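Long-range contacts in rieske iron-sulfur protein soxF (Sulfolobus acidocaldarius, PDB 1JM1), which carries a Rieske-type [2Fe-2S] cluster and probably passes electrons along the respiratory chain as part of a quinol oxidase: residues A[24-35]-A[194-202]; A[35-46]-A[162-171]. All coordinates share one frame; numbering follows the deposited sequence.

Interaction 1. Residues A[24-35]-A[194-202]; sequences QIKSSGCAVYFF and SVPNNPSCS
The carboxamide of Asn198 lies stacked on the Tyr33 ring, its plane turned only 19° from that of the ring. Asn198 ND2 sits over the ring centre, 3.5 Å above the plane of the Tyr33 ring. The Phe34 ring carries Pro196 on one face: Pro196 CG stands 3.7 Å from the Phe34 ring centroid, nearly on the normal, in a CH-pi contact. At the edge of the same ring, in its plane, lies Ser200 OG, 3.1 Å from Phe34 CE1.

The Asn198 amide also docks on the backbone of strand 32-36. Phe34 N donates to Asn198 OD1 at 2.8 Å, nearly straight but tilted from the carbonyl plane. Asn198 ND2 returns a bond of 3.0 Å to Phe34 O, in the carbonyl plane and on a lone pair. The two bonds fix the amide's rotation. With an alanine here, Phe34 N and O would probably lose both amide partners, and the Tyr33 ring would lose the amide stacked on that face. One water donates to both Asn198 OD1 and Val32 O and accepts from Ser200 OG.

Strand 32-36 is an outermost strand of a three-stranded antiparallel sheet, and the irregular C-terminal segment 194-202 runs beside it without extending the sheet. Cys30, in the loop between helix 18-28 and strand 32-36, is joined to Cys201 by a disulfide, SG to SG 2.2 Å. Cys30 SG is anti to the backbone N (chi1 -179°), which directs it at Cys201.

Pro199, after a cis peptide bond, packs its CB 3.8 Å from Gln24 CD. The Gln24 NE2 donates to both Cys30 O and Val32 O, tying the helix to the strand that follows. Ser28 OG accepts from Cys30 N in an ST turn and touches Pro199 CB at 3.7 Å.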
# COMPACT_ATOMS: atom_id res chain seq x y z
N GLN A 24 -6.51 12.44 -11.44
CA GLN A 24 -6.72 12.84 -10.10
C GLN A 24 -5.57 13.70 -9.62
O GLN A 24 -5.74 14.77 -8.95
CB GLN A 24 -6.86 11.55 -9.20
CG GLN A 24 -6.99 11.99 -7.73
CD GLN A 24 -7.16 10.76 -6.86
OE1 GLN A 24 -8.20 10.09 -6.85
NE2 GLN A 24 -6.11 10.46 -6.10
N ILE A 25 -4.32 13.31 -9.90
CA ILE A 25 -3.19 14.10 -9.48
C ILE A 25 -3.22 15.48 -10.12
O ILE A 25 -3.03 16.49 -9.44
CB ILE A 25 -1.88 13.36 -9.82
CG1 ILE A 25 -1.74 12.11 -8.98
CG2 ILE A 25 -0.64 14.32 -9.70
CD1 ILE A 25 -0.63 11.16 -9.42
N LYS A 26 -3.52 15.56 -11.41
CA LYS A 26 -3.58 16.87 -12.06
C LYS A 26 -4.68 17.77 -11.56
O LYS A 26 -4.48 18.97 -11.40
CB LYS A 26 -3.82 16.63 -13.55
CG LYS A 26 -2.58 16.09 -14.11
N SER A 27 -5.83 17.20 -11.25
CA SER A 27 -6.98 18.02 -10.92
C SER A 27 -6.99 18.40 -9.46
O SER A 27 -7.39 19.49 -9.06
CB SER A 27 -8.29 17.35 -11.46
OG SER A 27 -8.50 16.13 -10.73
N SER A 28 -6.59 17.52 -8.58
CA SER A 28 -6.77 17.71 -7.14
C SER A 28 -5.47 17.75 -6.38
O SER A 28 -5.39 18.12 -5.23
CB SER A 28 -7.65 16.55 -6.59
OG SER A 28 -6.89 15.37 -6.49
N GLY A 29 -4.37 17.28 -7.00
CA GLY A 29 -3.12 17.18 -6.30
C GLY A 29 -3.04 15.92 -5.44
O GLY A 29 -1.98 15.77 -4.77
N CYS A 30 -4.00 15.08 -5.43
CA CYS A 30 -4.03 13.93 -4.51
C CYS A 30 -3.34 12.74 -5.14
O CYS A 30 -3.80 12.26 -6.15
CB CYS A 30 -5.48 13.65 -4.15
SG CYS A 30 -5.65 12.30 -3.00
N ALA A 31 -2.20 12.30 -4.52
CA ALA A 31 -1.38 11.21 -5.07
C ALA A 31 -1.67 9.88 -4.48
O ALA A 31 -0.89 8.92 -4.71
CB ALA A 31 0.10 11.55 -4.85
N VAL A 32 -2.75 9.74 -3.70
CA VAL A 32 -3.14 8.50 -3.02
C VAL A 32 -4.49 8.09 -3.56
O VAL A 32 -5.38 8.92 -3.75
CB VAL A 32 -3.25 8.80 -1.47
CG1 VAL A 32 -3.74 7.69 -0.70
CG2 VAL A 32 -1.83 9.23 -0.97
N TYR A 33 -4.67 6.76 -3.81
CA TYR A 33 -5.87 6.24 -4.43
C TYR A 33 -6.26 4.98 -3.71
O TYR A 33 -5.56 3.95 -3.79
CB TYR A 33 -5.63 6.00 -5.91
CG TYR A 33 -6.79 5.72 -6.76
CD1 TYR A 33 -7.42 6.72 -7.49
CD2 TYR A 33 -7.35 4.42 -6.84
CE1 TYR A 33 -8.52 6.47 -8.29
CE2 TYR A 33 -8.44 4.19 -7.68
CZ TYR A 33 -9.00 5.23 -8.36
OH TYR A 33 -10.06 5.00 -9.26
N PHE A 34 -7.38 4.99 -2.98
CA PHE A 34 -7.78 3.88 -2.14
C PHE A 34 -8.52 2.82 -2.92
O PHE A 34 -9.23 3.14 -3.88
CB PHE A 34 -8.64 4.35 -0.96
CG PHE A 34 -7.84 5.16 0.05
CD1 PHE A 34 -7.78 6.54 -0.07
CD2 PHE A 34 -7.17 4.52 1.06
CE1 PHE A 34 -7.04 7.25 0.87
CE2 PHE A 34 -6.42 5.24 2.00
CZ PHE A 34 -6.37 6.60 1.91
N PHE A 35 -8.38 1.59 -2.45
CA PHE A 35 -9.07 0.43 -3.02
C PHE A 35 -9.10 -0.66 -1.94
O PHE A 35 -8.55 -0.44 -0.84
CB PHE A 35 -8.40 -0.05 -4.32
CG PHE A 35 -7.01 -0.56 -4.19
CD1 PHE A 35 -6.72 -1.92 -4.18
CD2 PHE A 35 -5.92 0.31 -4.10
CE1 PHE A 35 -5.43 -2.40 -4.14
CE2 PHE A 35 -4.62 -0.17 -4.04
CZ PHE A 35 -4.36 -1.51 -4.06
N SER A 194 -13.76 0.70 6.16
CA SER A 194 -14.19 1.33 4.85
C SER A 194 -13.00 1.85 3.99
O SER A 194 -11.94 2.07 4.37
CB SER A 194 -15.22 2.40 5.03
OG SER A 194 -14.82 3.18 6.14
N VAL A 195 -13.30 2.10 2.78
CA VAL A 195 -12.44 2.50 1.69
C VAL A 195 -12.84 3.95 1.41
O VAL A 195 -13.98 4.23 1.01
CB VAL A 195 -12.61 1.67 0.41
CG1 VAL A 195 -11.71 2.18 -0.72
CG2 VAL A 195 -12.23 0.17 0.71
N PRO A 196 -11.94 4.90 1.65
CA PRO A 196 -12.24 6.33 1.33
C PRO A 196 -12.58 6.57 -0.13
O PRO A 196 -12.04 5.83 -1.00
CB PRO A 196 -10.91 7.04 1.66
CG PRO A 196 -10.37 6.10 2.73
CD PRO A 196 -10.65 4.68 2.30
N ASN A 197 -13.47 7.52 -0.37
CA ASN A 197 -13.74 7.93 -1.78
C ASN A 197 -12.54 8.69 -2.33
O ASN A 197 -11.85 9.41 -1.68
CB ASN A 197 -15.01 8.80 -1.88
CG ASN A 197 -16.31 8.04 -1.51
OD1 ASN A 197 -16.51 6.86 -1.79
ND2 ASN A 197 -17.18 8.84 -0.88
N ASN A 198 -12.26 8.48 -3.60
CA ASN A 198 -11.16 9.15 -4.28
C ASN A 198 -11.70 10.33 -5.07
O ASN A 198 -12.70 10.14 -5.78
CB ASN A 198 -10.44 8.18 -5.22
CG ASN A 198 -9.84 6.99 -4.48
OD1 ASN A 198 -9.09 7.19 -3.51
ND2 ASN A 198 -10.14 5.81 -4.93
N PRO A 199 -11.06 11.48 -5.04
CA PRO A 199 -9.93 11.84 -4.25
C PRO A 199 -10.31 12.10 -2.80
O PRO A 199 -11.36 12.66 -2.58
CB PRO A 199 -9.32 13.11 -4.89
CG PRO A 199 -10.56 13.75 -5.47
CD PRO A 199 -11.49 12.64 -5.90
N SER A 200 -9.44 11.75 -1.88
CA SER A 200 -9.68 11.88 -0.46
C SER A 200 -8.72 12.81 0.25
O SER A 200 -8.87 13.03 1.46
CB SER A 200 -9.53 10.45 0.14
OG SER A 200 -8.13 10.05 -0.00
N CYS A 201 -7.67 13.29 -0.39
CA CYS A 201 -6.59 13.98 0.34
C CYS A 201 -7.07 15.27 0.94
O CYS A 201 -7.93 16.00 0.39
CB CYS A 201 -5.43 14.29 -0.58
SG CYS A 201 -4.51 12.90 -1.24
N SER A 202 -6.47 15.59 2.05
CA SER A 202 -6.66 16.87 2.72
C SER A 202 -5.29 17.27 3.27
O SER A 202 -4.41 16.43 3.45
CB SER A 202 -7.69 16.83 3.81
OG SER A 202 -7.25 15.89 4.84
O HOH W 1 -7.87 9.43 -2.61
O HOH W 2 -12.29 5.71 -7.01

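Interaction 2. Residues A[35-46]-A[162-171]; sequences FAYPLTDEPCFL and IYAVGTNAPY
Phe35 CE1 reaches Ala164 CB at 4.1 Å, while Cys44 CB lies over one face of the Phe35 ring. Tyr37 follows. With chi1 at 179° its side chain swings away from its own N, and the ring reaches toward strand 161-167. Ala164 CB sits over the ring centre, 3.5 Å from the Tyr37 centroid, in a CH-pi contact. Pro38 CB covers the opposite face, so the ring is held between the two. Tyr37 OH comes up to the backbone at Val165 and Gly166, a classic beta bulge against strand 151-155, but its hydrogen bond goes to Pro11 O.

Tyr37 O accepts from Tyr171 OH at 2.7 Å, with the donor above the carbonyl plane. Pro38, after a cis peptide bond, brings CD to 3.7 Å from Tyr171 OH. Past the type I turn Leu39-Glu42, the Glu42 carboxylate stands at the edge of the Tyr171 ring, almost perpendicular to it, and OE1 accepts from Leu39 N. Cys44 SG lies 3.4 Å from Tyr171 OH, a sulfur-aromatic contact oblique to the ring. Leu46 CD2 meets Ile162 CG2 at 4.4 Å.

Mostly apolar side chains pack the two antiparallel sheets together, and from the loop after strand 161-167 the Tyr171 phenol gives the Tyr37 carbonyl a buried hydrogen bond.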
# COMPACT_ATOMS: atom_id res chain seq x y z
N PHE A 35 -8.38 1.59 -2.45
CA PHE A 35 -9.07 0.43 -3.02
C PHE A 35 -9.10 -0.66 -1.94
O PHE A 35 -8.55 -0.44 -0.84
CB PHE A 35 -8.40 -0.05 -4.32
CG PHE A 35 -7.01 -0.56 -4.19
CD1 PHE A 35 -6.72 -1.92 -4.18
CD2 PHE A 35 -5.92 0.31 -4.10
CE1 PHE A 35 -5.43 -2.40 -4.14
CE2 PHE A 35 -4.62 -0.17 -4.04
CZ PHE A 35 -4.36 -1.51 -4.06
N ALA A 36 -9.73 -1.77 -2.21
CA ALA A 36 -9.71 -2.93 -1.31
C ALA A 36 -9.16 -4.11 -2.06
O ALA A 36 -9.45 -4.29 -3.26
CB ALA A 36 -11.10 -3.28 -0.81
N TYR A 37 -8.35 -4.93 -1.39
CA TYR A 37 -7.72 -6.06 -2.06
C TYR A 37 -7.02 -6.95 -1.03
O TYR A 37 -6.38 -6.41 -0.13
CB TYR A 37 -6.60 -5.56 -3.01
CG TYR A 37 -5.88 -6.68 -3.74
CD1 TYR A 37 -6.43 -7.28 -4.87
CD2 TYR A 37 -4.65 -7.14 -3.26
CE1 TYR A 37 -5.78 -8.32 -5.50
CE2 TYR A 37 -4.01 -8.19 -3.91
CZ TYR A 37 -4.60 -8.78 -5.03
OH TYR A 37 -3.91 -9.81 -5.62
N PRO A 38 -7.03 -8.28 -1.22
CA PRO A 38 -7.80 -9.03 -2.21
C PRO A 38 -9.26 -9.19 -1.93
O PRO A 38 -9.98 -9.66 -2.81
CB PRO A 38 -7.06 -10.38 -2.27
CG PRO A 38 -6.54 -10.53 -0.83
CD PRO A 38 -6.11 -9.16 -0.46
N LEU A 39 -9.73 -8.86 -0.71
CA LEU A 39 -11.09 -8.93 -0.32
C LEU A 39 -11.66 -7.56 -0.10
O LEU A 39 -10.94 -6.61 0.22
CB LEU A 39 -11.28 -9.77 0.97
CG LEU A 39 -10.66 -11.18 0.96
CD1 LEU A 39 -10.94 -11.79 2.33
CD2 LEU A 39 -11.09 -12.05 -0.19
N THR A 40 -12.96 -7.44 -0.19
CA THR A 40 -13.62 -6.12 -0.15
C THR A 40 -13.40 -5.44 1.09
O THR A 40 -13.46 -4.18 1.16
CB THR A 40 -15.14 -6.19 -0.47
OG1 THR A 40 -15.62 -6.89 0.61
CG2 THR A 40 -15.29 -6.85 -1.80
N ASP A 41 -13.17 -6.04 2.24
CA ASP A 41 -12.97 -5.35 3.54
C ASP A 41 -11.53 -5.08 3.98
O ASP A 41 -11.24 -4.79 5.16
CB ASP A 41 -13.61 -6.39 4.60
CG ASP A 41 -12.95 -7.79 4.78
OD1 ASP A 41 -11.93 -8.43 4.38
OD2 ASP A 41 -13.43 -8.82 5.51
N GLU A 42 -10.61 -5.17 3.05
CA GLU A 42 -9.16 -5.03 3.29
C GLU A 42 -8.67 -3.78 2.57
O GLU A 42 -8.33 -3.82 1.38
CB GLU A 42 -8.42 -6.26 2.80
CG GLU A 42 -8.71 -7.51 3.62
CD GLU A 42 -8.21 -8.76 2.98
OE1 GLU A 42 -8.12 -8.89 1.76
OE2 GLU A 42 -7.83 -9.72 3.79
N PRO A 43 -8.63 -2.64 3.24
CA PRO A 43 -8.30 -1.41 2.56
C PRO A 43 -6.82 -1.31 2.24
O PRO A 43 -5.98 -1.72 3.04
CB PRO A 43 -8.75 -0.32 3.57
CG PRO A 43 -8.50 -0.98 4.88
CD PRO A 43 -8.91 -2.44 4.68
N CYS A 44 -6.54 -0.72 1.08
CA CYS A 44 -5.22 -0.49 0.54
C CYS A 44 -5.16 0.86 -0.10
O CYS A 44 -6.20 1.48 -0.35
CB CYS A 44 -4.92 -1.56 -0.54
SG CYS A 44 -4.93 -3.27 0.04
N PHE A 45 -3.96 1.33 -0.46
CA PHE A 45 -3.86 2.53 -1.29
C PHE A 45 -2.75 2.39 -2.28
O PHE A 45 -1.67 1.87 -1.97
CB PHE A 45 -3.72 3.80 -0.43
CG PHE A 45 -2.47 3.88 0.40
CD1 PHE A 45 -1.35 4.52 -0.05
CD2 PHE A 45 -2.41 3.26 1.64
CE1 PHE A 45 -0.20 4.53 0.69
CE2 PHE A 45 -1.24 3.26 2.38
CZ PHE A 45 -0.14 3.91 1.92
N LEU A 46 -2.98 2.94 -3.47
CA LEU A 46 -1.94 3.27 -4.42
C LEU A 46 -1.36 4.60 -4.05
O LEU A 46 -2.07 5.48 -3.57
CB LEU A 46 -2.47 3.45 -5.90
CG LEU A 46 -3.24 2.44 -6.60
CD1 LEU A 46 -3.60 2.89 -8.04
CD2 LEU A 46 -2.44 1.15 -6.77
N ILE A 162 -3.96 -0.76 -14.22
CA ILE A 162 -3.13 -1.17 -13.07
C ILE A 162 -3.85 -2.22 -12.27
O ILE A 162 -4.99 -1.98 -11.82
CB ILE A 162 -2.82 0.05 -12.17
CG1 ILE A 162 -2.10 1.16 -12.93
CG2 ILE A 162 -2.06 -0.37 -10.93
CD1 ILE A 162 -2.18 2.53 -12.27
N TYR A 163 -3.22 -3.37 -12.11
CA TYR A 163 -3.79 -4.50 -11.39
C TYR A 163 -3.02 -4.74 -10.08
O TYR A 163 -1.79 -4.62 -10.04
CB TYR A 163 -3.66 -5.78 -12.23
CG TYR A 163 -4.56 -5.76 -13.45
CD1 TYR A 163 -4.17 -5.18 -14.64
CD2 TYR A 163 -5.85 -6.27 -13.39
CE1 TYR A 163 -5.02 -5.18 -15.71
CE2 TYR A 163 -6.71 -6.25 -14.46
CZ TYR A 163 -6.30 -5.67 -15.64
OH TYR A 163 -7.15 -5.69 -16.69
N ALA A 164 -3.76 -5.13 -9.05
CA ALA A 164 -3.18 -5.70 -7.85
C ALA A 164 -3.13 -7.22 -8.04
O ALA A 164 -4.11 -7.82 -8.46
CB ALA A 164 -4.03 -5.34 -6.63
N VAL A 165 -1.97 -7.80 -7.74
CA VAL A 165 -1.72 -9.23 -8.03
C VAL A 165 -1.16 -10.02 -6.87
O VAL A 165 -1.03 -11.24 -6.99
CB VAL A 165 -0.84 -9.39 -9.29
CG1 VAL A 165 -1.55 -8.79 -10.50
CG2 VAL A 165 0.55 -8.79 -9.09
N GLY A 166 -0.80 -9.38 -5.76
CA GLY A 166 -0.37 -10.13 -4.60
C GLY A 166 0.00 -9.18 -3.48
O GLY A 166 -0.19 -7.99 -3.59
N THR A 167 0.55 -9.74 -2.39
CA THR A 167 1.15 -8.95 -1.33
C THR A 167 2.45 -9.59 -0.94
O THR A 167 2.66 -10.78 -1.17
CB THR A 167 0.24 -8.76 -0.09
OG1 THR A 167 0.10 -10.00 0.60
CG2 THR A 167 -1.14 -8.25 -0.49
N ASN A 168 3.34 -8.82 -0.31
CA ASN A 168 4.60 -9.36 0.15
C ASN A 168 4.53 -9.97 1.53
O ASN A 168 5.49 -10.60 1.99
CB ASN A 168 5.74 -8.34 0.10
CG ASN A 168 5.56 -7.19 1.08
OD1 ASN A 168 4.46 -7.00 1.63
ND2 ASN A 168 6.61 -6.40 1.26
N ALA A 169 3.39 -9.82 2.24
CA ALA A 169 3.25 -10.21 3.63
C ALA A 169 1.81 -10.29 3.97
O ALA A 169 0.95 -9.63 3.32
CB ALA A 169 3.93 -9.17 4.50
N PRO A 170 1.46 -11.01 5.03
CA PRO A 170 0.08 -10.95 5.58
C PRO A 170 -0.21 -9.58 6.15
O PRO A 170 0.65 -8.91 6.75
CB PRO A 170 0.13 -11.99 6.72
CG PRO A 170 1.59 -12.02 7.13
CD PRO A 170 2.34 -11.87 5.85
N TYR A 171 -1.46 -9.18 6.03
CA TYR A 171 -1.99 -8.00 6.71
C TYR A 171 -2.07 -8.27 8.22
O TYR A 171 -1.85 -9.40 8.70
CB TYR A 171 -3.37 -7.69 6.16
CG TYR A 171 -3.44 -7.37 4.69
CD1 TYR A 171 -4.62 -7.59 4.00
CD2 TYR A 171 -2.39 -6.82 3.97
CE1 TYR A 171 -4.75 -7.29 2.67
CE2 TYR A 171 -2.51 -6.52 2.61
CZ TYR A 171 -3.69 -6.76 1.96
OH TYR A 171 -3.76 -6.45 0.63

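How the interactions relate
From the N terminus, the chain leaves helix 18-28 and enters strand 32-36. Interaction 1 joins this region to residues 194-202, closing a loop of 158 intervening residues. Interaction 2 is nested inside that loop: residues 35-46 meet 162-171, with 115 residues between. The two contacts share Phe35, and both use strand 32-36, which pairs with strand 43-48. Tyr33 O probably accepts a hydrogen bond from Leu46 N, and Phe34 CD2 packs on Phe45 CB. The sheet of strands 32-36, 43-48 and 87-91 is thus tied to the C-terminal segment by interaction 1 and to the sheet of strand 161-167 by interaction 2.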